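Local coordinates for sulfoquinovosidase (Escherichia coli, PDB 5AEG), which hydrolyses sulfoquinovosyl diacylglycerides and simple sulfoquinovosides such as sulfoquinovosyl glycerol, releasing sulfoquinovose for use as a carbon and sulfur source, at residues M514-S517 with K518-L522; E642-G646 with G647-V651. All blocks are in the same frame, centred on the assembly; numbering follows the deposited sequence.

Contact 1: residues M514-S517 with K518-L522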
# COMPACT_ATOMS: atom_id res chain seq x y z
N MET A 514 24.12 4.26 4.47
CA MET A 514 23.06 5.24 4.60
C MET A 514 22.82 5.39 6.10
O MET A 514 22.72 4.40 6.80
CB MET A 514 21.77 4.74 3.93
CG MET A 514 21.85 4.73 2.46
SD MET A 514 20.31 4.19 1.63
CE MET A 514 19.96 2.61 2.36
N LYS A 515 22.71 6.62 6.60
CA LYS A 515 22.35 6.88 7.99
C LYS A 515 21.44 8.11 8.00
O LYS A 515 21.67 9.08 7.28
CB LYS A 515 23.61 7.21 8.74
CG LYS A 515 24.74 6.15 8.70
CD LYS A 515 25.91 6.70 9.55
CE LYS A 515 26.88 5.63 10.01
NZ LYS A 515 27.06 4.59 8.98
N ARG A 516 20.46 8.11 8.87
CA ARG A 516 19.45 9.17 8.92
C ARG A 516 20.00 10.41 9.59
O ARG A 516 20.39 10.34 10.74
CB ARG A 516 18.28 8.75 9.75
CG ARG A 516 17.08 9.68 9.59
CD ARG A 516 16.07 9.44 10.67
NE ARG A 516 15.35 8.13 10.56
CZ ARG A 516 15.15 7.30 11.53
NH1 ARG A 516 15.54 7.58 12.79
NH2 ARG A 516 14.45 6.21 11.31
N SER A 517 20.04 11.50 8.85
CA SER A 517 20.45 12.82 9.43
C SER A 517 19.30 13.42 10.27
O SER A 517 18.07 13.08 10.14
CB SER A 517 20.88 13.75 8.31
OG SER A 517 19.78 14.10 7.50
N LYS A 518 19.71 14.34 11.13
CA LYS A 518 18.74 15.21 11.76
C LYS A 518 17.88 15.94 10.75
O LYS A 518 16.66 16.01 10.94
CB LYS A 518 19.47 16.25 12.60
CG LYS A 518 18.58 17.24 13.35
CD LYS A 518 19.49 17.98 14.35
CE LYS A 518 18.87 19.30 14.80
NZ LYS A 518 19.85 20.01 15.75
N GLU A 519 18.48 16.49 9.72
CA GLU A 519 17.75 17.22 8.71
C GLU A 519 16.66 16.33 8.07
O GLU A 519 15.53 16.78 7.91
CB GLU A 519 18.66 17.78 7.64
CG GLU A 519 17.98 18.64 6.60
CD GLU A 519 18.82 18.94 5.41
OE1 GLU A 519 19.98 18.63 5.44
OE2 GLU A 519 18.32 19.57 4.44
N LEU A 520 17.00 15.08 7.72
CA LEU A 520 15.98 14.14 7.14
C LEU A 520 14.85 13.86 8.13
O LEU A 520 13.68 13.91 7.76
CB LEU A 520 16.66 12.87 6.62
CG LEU A 520 15.69 11.89 5.92
CD1 LEU A 520 15.09 12.58 4.69
CD2 LEU A 520 16.49 10.63 5.51
N LEU A 521 15.17 13.59 9.41
CA LEU A 521 14.17 13.36 10.37
C LEU A 521 13.20 14.54 10.47
O LEU A 521 12.01 14.35 10.54
CB LEU A 521 14.77 13.11 11.77
CG LEU A 521 13.82 12.68 12.85
CD1 LEU A 521 13.18 11.30 12.53
CD2 LEU A 521 14.52 12.56 14.20
N LEU A 522 13.72 15.75 10.55
CA LEU A 522 12.90 16.95 10.74
C LEU A 522 12.06 17.28 9.52
O LEU A 522 10.88 17.60 9.67
CB LEU A 522 13.77 18.16 11.15
CG LEU A 522 14.59 17.95 12.44
CD1 LEU A 522 15.09 19.28 12.96
CD2 LEU A 522 13.91 17.23 13.56
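S517 is the N-cap of helix 518-528 and uses both its oxygens on the first turn. S517 OG accepts from L520 N at 3.0 Å, with an N-H...O angle of 163°. This is the capping bond. The serine O accepts from L521 N, also at 3.0 Å, and starts the i to i+4 ladder of the helix; L522 N to K518 O follows. OG sits between the serine's own N and carbonyl carbon (chi1 68°), which turns it over the first turn toward L520 N. The CB atoms of L520 and E519 pack against the hydroxyl. With an alanine here, L520 N is likely to lose its capping acceptor and the start of the helix to fray more easily.

The guanidinium of R516 is buried on the loop side of the cap. NE donates to G506 O, NH1 to W546 O and Q547 OE1, NH2 to G507 O and H537 O. H537 binds substrate, so R516 probably belongs to the second shell of the sulfoquinovoside site. K518 NZ pairs with D551 and E553, and E519 OE2 accepts from G622 N. The aliphatic part of R516 lies obliquely across L521, with CD 3.9 Å from L521 CD1.

Contact 2: residues E642-G646 with G647-V651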
# COMPACT_ATOMS: atom_id res chain seq x y z
N GLU A 642 0.59 34.82 3.19
CA GLU A 642 0.70 35.34 1.82
C GLU A 642 -0.32 34.65 0.88
O GLU A 642 -0.54 33.44 0.93
CB GLU A 642 2.15 35.22 1.34
CG GLU A 642 2.31 35.83 -0.06
CD GLU A 642 3.70 36.13 -0.53
OE1 GLU A 642 4.67 35.92 0.22
OE2 GLU A 642 3.81 36.58 -1.69
N ALA A 643 -0.99 35.44 0.06
CA ALA A 643 -1.99 34.98 -0.87
C ALA A 643 -1.35 34.77 -2.27
O ALA A 643 -0.49 35.52 -2.73
CB ALA A 643 -3.18 35.92 -0.93
N PHE A 644 -1.78 33.68 -2.89
CA PHE A 644 -1.26 33.26 -4.16
C PHE A 644 -2.46 32.82 -5.00
O PHE A 644 -3.48 32.41 -4.49
CB PHE A 644 -0.35 32.05 -3.89
CG PHE A 644 0.95 32.40 -3.24
CD1 PHE A 644 1.98 32.94 -3.98
CD2 PHE A 644 1.14 32.21 -1.92
CE1 PHE A 644 3.20 33.26 -3.41
CE2 PHE A 644 2.37 32.47 -1.34
CZ PHE A 644 3.40 33.01 -2.07
N ARG A 645 -2.30 32.93 -6.31
CA ARG A 645 -3.27 32.44 -7.30
C ARG A 645 -2.67 31.21 -8.02
O ARG A 645 -1.57 30.75 -7.69
CB ARG A 645 -3.63 33.55 -8.33
CG ARG A 645 -4.19 34.84 -7.67
CD ARG A 645 -4.43 35.94 -8.75
NE ARG A 645 -3.18 36.37 -9.37
CZ ARG A 645 -2.33 37.26 -8.81
NH1 ARG A 645 -2.64 37.87 -7.68
NH2 ARG A 645 -1.21 37.55 -9.41
N GLY A 646 -3.35 30.72 -9.04
CA GLY A 646 -2.80 29.57 -9.83
C GLY A 646 -1.48 29.84 -10.51
O GLY A 646 -1.19 30.95 -10.95
N GLY A 647 -0.65 28.81 -10.58
CA GLY A 647 0.57 28.81 -11.35
C GLY A 647 1.67 28.09 -10.55
O GLY A 647 1.47 27.76 -9.35
N GLU A 648 2.84 27.99 -11.13
CA GLU A 648 4.01 27.55 -10.44
C GLU A 648 4.36 28.59 -9.38
O GLU A 648 4.28 29.84 -9.67
CB GLU A 648 5.17 27.40 -11.42
CG GLU A 648 6.19 26.36 -11.01
CD GLU A 648 5.66 24.92 -11.14
OE1 GLU A 648 4.68 24.73 -11.85
OE2 GLU A 648 6.19 23.97 -10.50
N VAL A 649 4.85 28.15 -8.19
CA VAL A 649 5.26 29.09 -7.14
C VAL A 649 6.50 28.59 -6.47
O VAL A 649 6.69 27.35 -6.30
CB VAL A 649 4.11 29.29 -6.15
CG1 VAL A 649 3.78 28.03 -5.39
CG2 VAL A 649 4.42 30.39 -5.18
N THR A 650 7.37 29.51 -6.10
CA THR A 650 8.53 29.14 -5.27
C THR A 650 8.36 29.84 -3.96
O THR A 650 8.02 31.06 -3.95
CB THR A 650 9.83 29.49 -6.00
OG1 THR A 650 9.91 28.72 -7.24
CG2 THR A 650 11.09 29.28 -5.06
N VAL A 651 8.48 29.15 -2.84
CA VAL A 651 8.34 29.77 -1.51
C VAL A 651 9.49 29.41 -0.61
O VAL A 651 10.08 28.34 -0.76
CB VAL A 651 7.03 29.37 -0.76
CG1 VAL A 651 5.84 29.98 -1.44
CG2 VAL A 651 6.84 27.82 -0.67
O HOH W 1 1.13 30.16 -8.08
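F644 packs its ring against V649 and V651 across a turn between two strands in the C-terminal domain. Strand 643-644 leads into the turn and strand 647-652 leads out. The two do not pair with each other: no hydrogen bond joins them, and the CA atoms of F644 and V649 are 8.3 Å apart. Side chains and one water bridge the gap instead.

At F644 the CB points toward the second segment. CG is anti to the carbonyl carbon (chi1 -73°), and the ring extends from there to the two valines. CD1, CE1 and CZ do the touching. F644 CE1 lies 3.6 Å from V649 CG2, and CD1 is almost as near to that methyl. Further out, F644 CZ meets V651 CG1 at 3.9 Å. The phenylalanine crosses V649 at about a right angle and V651 obliquely. V649 and V651 lie two residues apart on the strand and both point toward the first segment, so they offer the ring two methyls in a row.

The side chain of R645 is exposed, and the residue takes part through its backbone. R645 O accepts from a water at 2.8 Å. The same water donates a weak bond to G647 O, and so links the two arms beside the turn.

G646 and G647 make the bend. G647 has phi 140° and psi 179°, where a CB would clash with G646 O. Its backbone therefore calls for glycine.

G646 N is held by E632 OE2. F644 pairs through its backbone with W635, on strand 635-637. Strand 647-652 pairs instead with antiparallel strand 625-630: G647 with L630, V649 with L628 and V651 with W626. L630 also touches the F644 ring.

How the contacts relate
Both contacts are local, but they lie in different domains. Contact 1 belongs to the TIM-barrel domain and contact 2 to the C-terminal domain. Their centres are about 29 Å apart, their nearest atoms about 13 Å, and they share no helix or strand. Contact 1 is partly buried and mainly polar. It ties a loop to the helix that follows, close to a substrate-binding residue. Contact 2 is a surface contact away from the substrate and calcium sites. It has no direct hydrogen bond across it and relies on apolar side chains and a bridging water. One is a helix start with a side-chain cap, the other a turn whose backbone angles call for glycine.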